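Local atomic coordinates of accelerated cell death 11 (Arabidopsis thaliana, PDB entry 4NT1), a protein that selectively transfers ceramide-1-phosphate and phytoceramide-1-phosphate between membranes through an all-helical fold of the glycolipid transfer protein family. Residues F18-I23 with V34-H39; P28-P33 with I191-N196. All blocks are in the same frame, centred on the assembly; numbering follows the deposited sequence.

Interaction 1 (18-23 with 34-39) and interaction 2 (28-33 with 191-196) alternate along the chain: the loop of interaction 2 joins the two helices of interaction 1. Their centres lie about 10 Å apart, and the contacts touch. Phe37 CB meets Val32 CG1 at 3.9 Å. Phe37 CE1 reaches Leu194 CD1 at 4.0 Å, and Leu21 CD2 lies 4.1 Å from Val32 CG1. Val32 thus links both contacts. Thr35, in interaction 1, binds the sodium ion. Neither contact holds a residue of the ceramide-1-phosphate binding site; the side chain of Phe37 is about 10 Å from that of Arg104, which belongs to it.

Interaction 1: residues F18-I23 with V34-H39; sequences FKKLAI and VTQFSH. With NA (sodium ion), chain E.
This contact belongs to a roughly antiparallel helix pair of the GLTP fold, in which Leu21 of 18-23 meets Gln36 and Phe37 of 34-39. The axes of the short segments approach to 10.4 Å, with 140° between their directions. The contact is small and mostly carbon-to-carbon, with no hydrogen bond between the two segments. Leu21 has its two methyls on different partners: CD1 lies 4.2 Å from Phe37 CD1, coming obliquely to the ring, and CD2 lies 4.1 Å from Gln36 CG. The Leu21 and Gln36 side chains run alongside each other, pointing opposite ways. Gln36 has its CG anti to the backbone N (chi1 180°) and runs extended beyond it. This carries the amide across to Lys20: Gln36 NE2 lies 3.7 Å from Lys20 CB. From CB onward the Lys20 chain departs from the 34-39 helix. Thr35 takes no part in the helix contact; its OG1 binds the sodium ion at 2.6 Å. Two waters and the carbonyl oxygens of Ser73 and Ile76 also bind the ion. Water 1, one of these two, also accepts a hydrogen bond from Thr35 N at 3.0 Å. Around the pair, Phe18 packs edge-to-face on Tyr183 of helix 173-199, and Phe37 rests on Leu79 of helix 79-88.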
loop_
_atom_site.group_PDB
_atom_site.type_symbol
_atom_site.label_atom_id
_atom_site.label_comp_id
_atom_site.label_asym_id
_atom_site.label_seq_id
_atom_site.Cartn_x
_atom_site.Cartn_y
_atom_site.Cartn_z
ATOM N N PHE A 18 -7.243 -5.493 6.790
ATOM C CA PHE A 18 -7.865 -4.715 5.728
ATOM C C PHE A 18 -9.358 -4.981 5.560
ATOM O O PHE A 18 -10.111 -4.084 5.191
ATOM C CB PHE A 18 -7.051 -4.822 4.439
ATOM C CG PHE A 18 -5.817 -3.968 4.486
ATOM C CD1 PHE A 18 -5.855 -2.648 4.046
ATOM C CD2 PHE A 18 -4.644 -4.454 5.046
ATOM C CE1 PHE A 18 -4.726 -1.831 4.143
ATOM C CE2 PHE A 18 -3.512 -3.650 5.139
ATOM C CZ PHE A 18 -3.552 -2.339 4.684
ATOM N N LYS A 19 -9.779 -6.204 5.865
ATOM C CA LYS A 19 -11.195 -6.509 5.938
ATOM C C LYS A 19 -11.889 -5.549 6.905
ATOM O O LYS A 19 -12.939 -4.995 6.595
ATOM C CB LYS A 19 -11.404 -7.967 6.369
ATOM C CG LYS A 19 -12.871 -8.372 6.443
ATOM C CD LYS A 19 -13.041 -9.837 6.822
ATOM C CE LYS A 19 -13.153 -10.719 5.593
ATOM N NZ LYS A 19 -14.403 -10.452 4.829
ATOM N N LYS A 20 -11.278 -5.326 8.070
ATOM C CA LYS A 20 -11.850 -4.426 9.072
ATOM C C LYS A 20 -11.962 -2.988 8.567
ATOM O O LYS A 20 -12.960 -2.316 8.816
ATOM C CB LYS A 20 -11.029 -4.442 10.364
ATOM C CG LYS A 20 -11.139 -5.738 11.149
ATOM C CD LYS A 20 -10.227 -5.682 12.365
ATOM C CE LYS A 20 -10.246 -6.998 13.126
ATOM N NZ LYS A 20 -9.556 -8.077 12.362
ATOM N N LEU A 21 -10.930 -2.518 7.869
ATOM C CA LEU A 21 -10.946 -1.177 7.302
ATOM C C LEU A 21 -12.020 -1.070 6.222
ATOM O O LEU A 21 -12.715 -0.062 6.153
ATOM C CB LEU A 21 -9.559 -0.788 6.766
ATOM C CG LEU A 21 -8.522 -0.590 7.882
ATOM C CD1 LEU A 21 -7.087 -0.418 7.318
ATOM C CD2 LEU A 21 -8.912 0.602 8.749
ATOM N N ALA A 22 -12.172 -2.111 5.398
ATOM C CA ALA A 22 -13.210 -2.094 4.352
ATOM C C ALA A 22 -14.609 -2.020 4.975
ATOM O O ALA A 22 -15.481 -1.279 4.513
ATOM C CB ALA A 22 -13.090 -3.314 3.459
ATOM N N ILE A 23 -14.814 -2.788 6.035
ATOM C CA ILE A 23 -16.077 -2.734 6.779
ATOM C C ILE A 23 -16.378 -1.327 7.286
ATOM O O ILE A 23 -17.513 -0.856 7.184
ATOM C CB ILE A 23 -16.083 -3.720 7.958
ATOM C CG1 ILE A 23 -16.081 -5.156 7.439
ATOM C CG2 ILE A 23 -17.275 -3.450 8.876
ATOM C CD1 ILE A 23 -15.809 -6.204 8.525
ATOM N N VAL A 34 -6.851 6.709 12.875
ATOM C CA VAL A 34 -5.520 6.796 12.302
ATOM C C VAL A 34 -4.608 5.711 12.859
ATOM O O VAL A 34 -3.794 5.147 12.130
ATOM C CB VAL A 34 -4.904 8.211 12.464
ATOM C CG1 VAL A 34 -3.553 8.287 11.761
ATOM C CG2 VAL A 34 -5.847 9.257 11.890
ATOM N N THR A 35 -4.763 5.404 14.144
ATOM C CA THR A 35 -3.954 4.365 14.771
ATOM C C THR A 35 -4.232 3.034 14.079
ATOM O O THR A 35 -3.308 2.398 13.574
ATOM C CB THR A 35 -4.199 4.275 16.297
ATOM O OG1 THR A 35 -3.868 5.527 16.904
ATOM C CG2 THR A 35 -3.341 3.170 16.937
ATOM N N GLN A 36 -5.501 2.633 14.018
ATOM C CA GLN A 36 -5.861 1.374 13.343
ATOM C C GLN A 36 -5.351 1.309 11.905
ATOM O O GLN A 36 -4.767 0.300 11.483
ATOM C CB GLN A 36 -7.377 1.172 13.332
ATOM C CG GLN A 36 -7.796 -0.120 12.640
ATOM C CD GLN A 36 -9.251 -0.466 12.912
ATOM O OE1 GLN A 36 -9.917 0.188 13.728
ATOM N NE2 GLN A 36 -9.757 -1.485 12.224
ATOM N N PHE A 37 -5.612 2.374 11.149
ATOM C CA PHE A 37 -5.161 2.464 9.759
ATOM C C PHE A 37 -3.644 2.322 9.648
ATOM O O PHE A 37 -3.140 1.517 8.864
ATOM C CB PHE A 37 -5.610 3.792 9.162
ATOM C CG PHE A 37 -5.061 4.066 7.788
ATOM C CD1 PHE A 37 -5.639 3.486 6.667
ATOM C CD2 PHE A 37 -3.973 4.912 7.623
ATOM C CE1 PHE A 37 -5.135 3.736 5.399
ATOM C CE2 PHE A 37 -3.460 5.167 6.351
ATOM C CZ PHE A 37 -4.044 4.584 5.241
ATOM N N SER A 38 -2.907 3.087 10.445
ATOM C CA SER A 38 -1.448 3.063 10.316
ATOM C C SER A 38 -0.871 1.690 10.686
ATOM O O SER A 38 0.060 1.198 10.034
ATOM C CB SER A 38 -0.799 4.198 11.121
ATOM O OG SER A 38 -0.979 4.011 12.518
ATOM N N HIS A 39 -1.439 1.062 11.714
ATOM C CA HIS A 39 -1.038 -0.290 12.091
ATOM C C HIS A 39 -1.264 -1.308 10.961
ATOM O O HIS A 39 -0.406 -2.157 10.702
ATOM C CB HIS A 39 -1.775 -0.746 13.357
ATOM C CG HIS A 39 -1.266 -0.112 14.618
ATOM N ND1 HIS A 39 -1.515 -0.636 15.868
ATOM C CD2 HIS A 39 -0.531 1.010 14.820
ATOM C CE1 HIS A 39 -0.949 0.130 16.785
ATOM N NE2 HIS A 39 -0.341 1.131 16.175
HETATM NA NA NA E . -5.058 7.739 17.645
HETATM O O HOH W 1 -6.524 6.895 16.056
HETATM O O HOH W 2 -7.527 8.461 18.635
#

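Interaction 2: residues P28-P33 with I191-N196; sequences PNPEVP and ITYLDN
Tyr193 OH is held by two waters that tie it to the backbone of the loop 28-33. Water 3 lies 2.6 Å from Tyr193 OH and donates to Pro30 O at 3.0 Å. It sits at the edge of the phenol ring, in its plane. Water 4 lies 2.8 Å from Tyr193 OH and accepts from Val32 N at 3.1 Å. The hydroxyl does not bond directly to the loop; Pro30 O is 4.2 Å from Tyr193 OH. The ring itself makes the apolar part of the contact. Val32 CG2 comes obliquely to the ring, 3.7 Å from Tyr193 CE2. On the ring's other ortho-to-hydroxyl carbon, Pro30 CG lies 4.2 Å from Tyr193 CE1, also obliquely. With chi1 at 172°, Tyr193 swings its ring opposite its backbone N and out from helix 173-199 to the loop. Val32 also packs on Val25 of helix 10-25 and on Leu79 of helix 79-88. Tyr193 touches Val25 and Val80 of the same two helices. The contact joins this interhelical loop to helix 173-199. Two separate water bridges serve the phenol oxygen, one to a carbonyl and one to an N-H, while its ring packs on Pro30 and Val32. The polar link across the contact therefore runs through water, and direct carbon contacts tie the 28-33 loop of this all-helical GLTP fold to helix 173-199.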
loop_
_atom_site.group_PDB
_atom_site.type_symbol
_atom_site.label_atom_id
_atom_site.label_comp_id
_atom_site.label_asym_id
_atom_site.label_seq_id
_atom_site.Cartn_x
_atom_site.Cartn_y
_atom_site.Cartn_z
ATOM N N PRO A 28 -22.207 2.963 7.741
ATOM C CA PRO A 28 -22.810 4.293 7.883
ATOM C C PRO A 28 -21.861 5.246 8.621
ATOM O O PRO A 28 -21.193 4.837 9.581
ATOM C CB PRO A 28 -24.062 4.017 8.722
ATOM C CG PRO A 28 -24.411 2.591 8.398
ATOM C CD PRO A 28 -23.085 1.891 8.246
ATOM N N ASN A 29 -21.793 6.491 8.157
ATOM C CA ASN A 29 -20.920 7.501 8.752
ATOM C C ASN A 29 -19.524 6.958 9.077
ATOM O O ASN A 29 -19.163 6.827 10.247
ATOM C CB ASN A 29 -21.567 8.089 10.011
ATOM N N PRO A 30 -18.733 6.646 8.035
ATOM C CA PRO A 30 -17.436 5.987 8.228
ATOM C C PRO A 30 -16.408 6.911 8.884
ATOM O O PRO A 30 -16.267 8.073 8.503
ATOM C CB PRO A 30 -17.013 5.631 6.797
ATOM C CG PRO A 30 -17.658 6.672 5.955
ATOM C CD PRO A 30 -18.973 6.994 6.624
ATOM N N GLU A 31 -15.714 6.386 9.884
ATOM C CA GLU A 31 -14.622 7.099 10.535
ATOM C C GLU A 31 -13.438 6.158 10.633
ATOM O O GLU A 31 -13.493 5.151 11.342
ATOM C CB GLU A 31 -15.034 7.553 11.931
ATOM C CG GLU A 31 -16.101 8.632 11.942
ATOM C CD GLU A 31 -16.336 9.182 13.337
ATOM O OE1 GLU A 31 -17.056 8.530 14.122
ATOM O OE2 GLU A 31 -15.784 10.257 13.650
ATOM N N VAL A 32 -12.382 6.463 9.886
ATOM C CA VAL A 32 -11.202 5.622 9.886
ATOM C C VAL A 32 -10.211 6.124 10.929
ATOM O O VAL A 32 -9.652 7.222 10.787
ATOM C CB VAL A 32 -10.524 5.614 8.520
ATOM C CG1 VAL A 32 -9.303 4.693 8.549
ATOM C CG2 VAL A 32 -11.513 5.208 7.423
ATOM N N PRO A 33 -10.000 5.335 11.992
ATOM C CA PRO A 33 -9.070 5.756 13.040
ATOM C C PRO A 33 -7.653 5.714 12.514
ATOM O O PRO A 33 -7.300 4.793 11.771
ATOM C CB PRO A 33 -9.256 4.691 14.127
ATOM C CG PRO A 33 -10.578 4.053 13.835
ATOM C CD PRO A 33 -10.714 4.094 12.347
ATOM N N ILE A 191 -8.829 2.317 -0.837
ATOM C CA ILE A 191 -8.035 3.179 -1.698
ATOM C C ILE A 191 -8.918 4.233 -2.367
ATOM O O ILE A 191 -8.536 5.391 -2.479
ATOM C CB ILE A 191 -7.272 2.347 -2.738
ATOM C CG1 ILE A 191 -6.115 1.615 -2.054
ATOM C CG2 ILE A 191 -6.771 3.228 -3.897
ATOM C CD1 ILE A 191 -5.642 0.388 -2.797
ATOM N N THR A 192 -10.104 3.829 -2.804
ATOM C CA THR A 192 -11.062 4.770 -3.398
ATOM C C THR A 192 -11.517 5.785 -2.349
ATOM O O THR A 192 -11.636 6.977 -2.626
ATOM C CB THR A 192 -12.307 4.018 -3.926
ATOM O OG1 THR A 192 -11.922 3.147 -5.000
ATOM C CG2 THR A 192 -13.347 4.991 -4.437
ATOM N N TYR A 193 -11.792 5.294 -1.144
ATOM C CA TYR A 193 -12.144 6.166 -0.027
ATOM C C TYR A 193 -11.031 7.191 0.200
ATOM O O TYR A 193 -11.299 8.374 0.394
ATOM C CB TYR A 193 -12.394 5.346 1.250
ATOM C CG TYR A 193 -12.582 6.200 2.486
ATOM C CD1 TYR A 193 -13.834 6.689 2.836
ATOM C CD2 TYR A 193 -11.501 6.532 3.292
ATOM C CE1 TYR A 193 -14.005 7.485 3.959
ATOM C CE2 TYR A 193 -11.662 7.327 4.421
ATOM C CZ TYR A 193 -12.913 7.799 4.745
ATOM O OH TYR A 193 -13.076 8.587 5.857
ATOM N N LEU A 194 -9.781 6.743 0.151
ATOM C CA LEU A 194 -8.655 7.654 0.375
ATOM C C LEU A 194 -8.553 8.694 -0.745
ATOM O O LEU A 194 -8.518 9.897 -0.475
ATOM C CB LEU A 194 -7.338 6.879 0.520
ATOM C CG LEU A 194 -7.254 5.943 1.729
ATOM C CD1 LEU A 194 -5.987 5.081 1.685
ATOM C CD2 LEU A 194 -7.321 6.760 3.020
ATOM N N ASP A 195 -8.519 8.236 -1.996
ATOM C CA ASP A 195 -8.514 9.144 -3.144
ATOM C C ASP A 195 -9.597 10.205 -2.998
ATOM O O ASP A 195 -9.363 11.380 -3.253
ATOM C CB ASP A 195 -8.756 8.382 -4.457
ATOM C CG ASP A 195 -7.491 7.760 -5.035
ATOM O OD1 ASP A 195 -6.377 8.070 -4.568
ATOM O OD2 ASP A 195 -7.616 6.961 -5.987
ATOM N N ASN A 196 -10.794 9.777 -2.614
ATOM C CA ASN A 196 -11.918 10.700 -2.485
ATOM C C ASN A 196 -11.746 11.765 -1.398
ATOM O O ASN A 196 -12.219 12.887 -1.560
ATOM C CB ASN A 196 -13.247 9.946 -2.310
ATOM C CG ASN A 196 -13.726 9.308 -3.600
ATOM O OD1 ASN A 196 -13.326 9.714 -4.691
ATOM N ND2 ASN A 196 -14.594 8.315 -3.484
HETATM O O HOH W 3 -15.349 9.774 6.148
HETATM O O HOH W 4 -12.021 9.163 8.384
#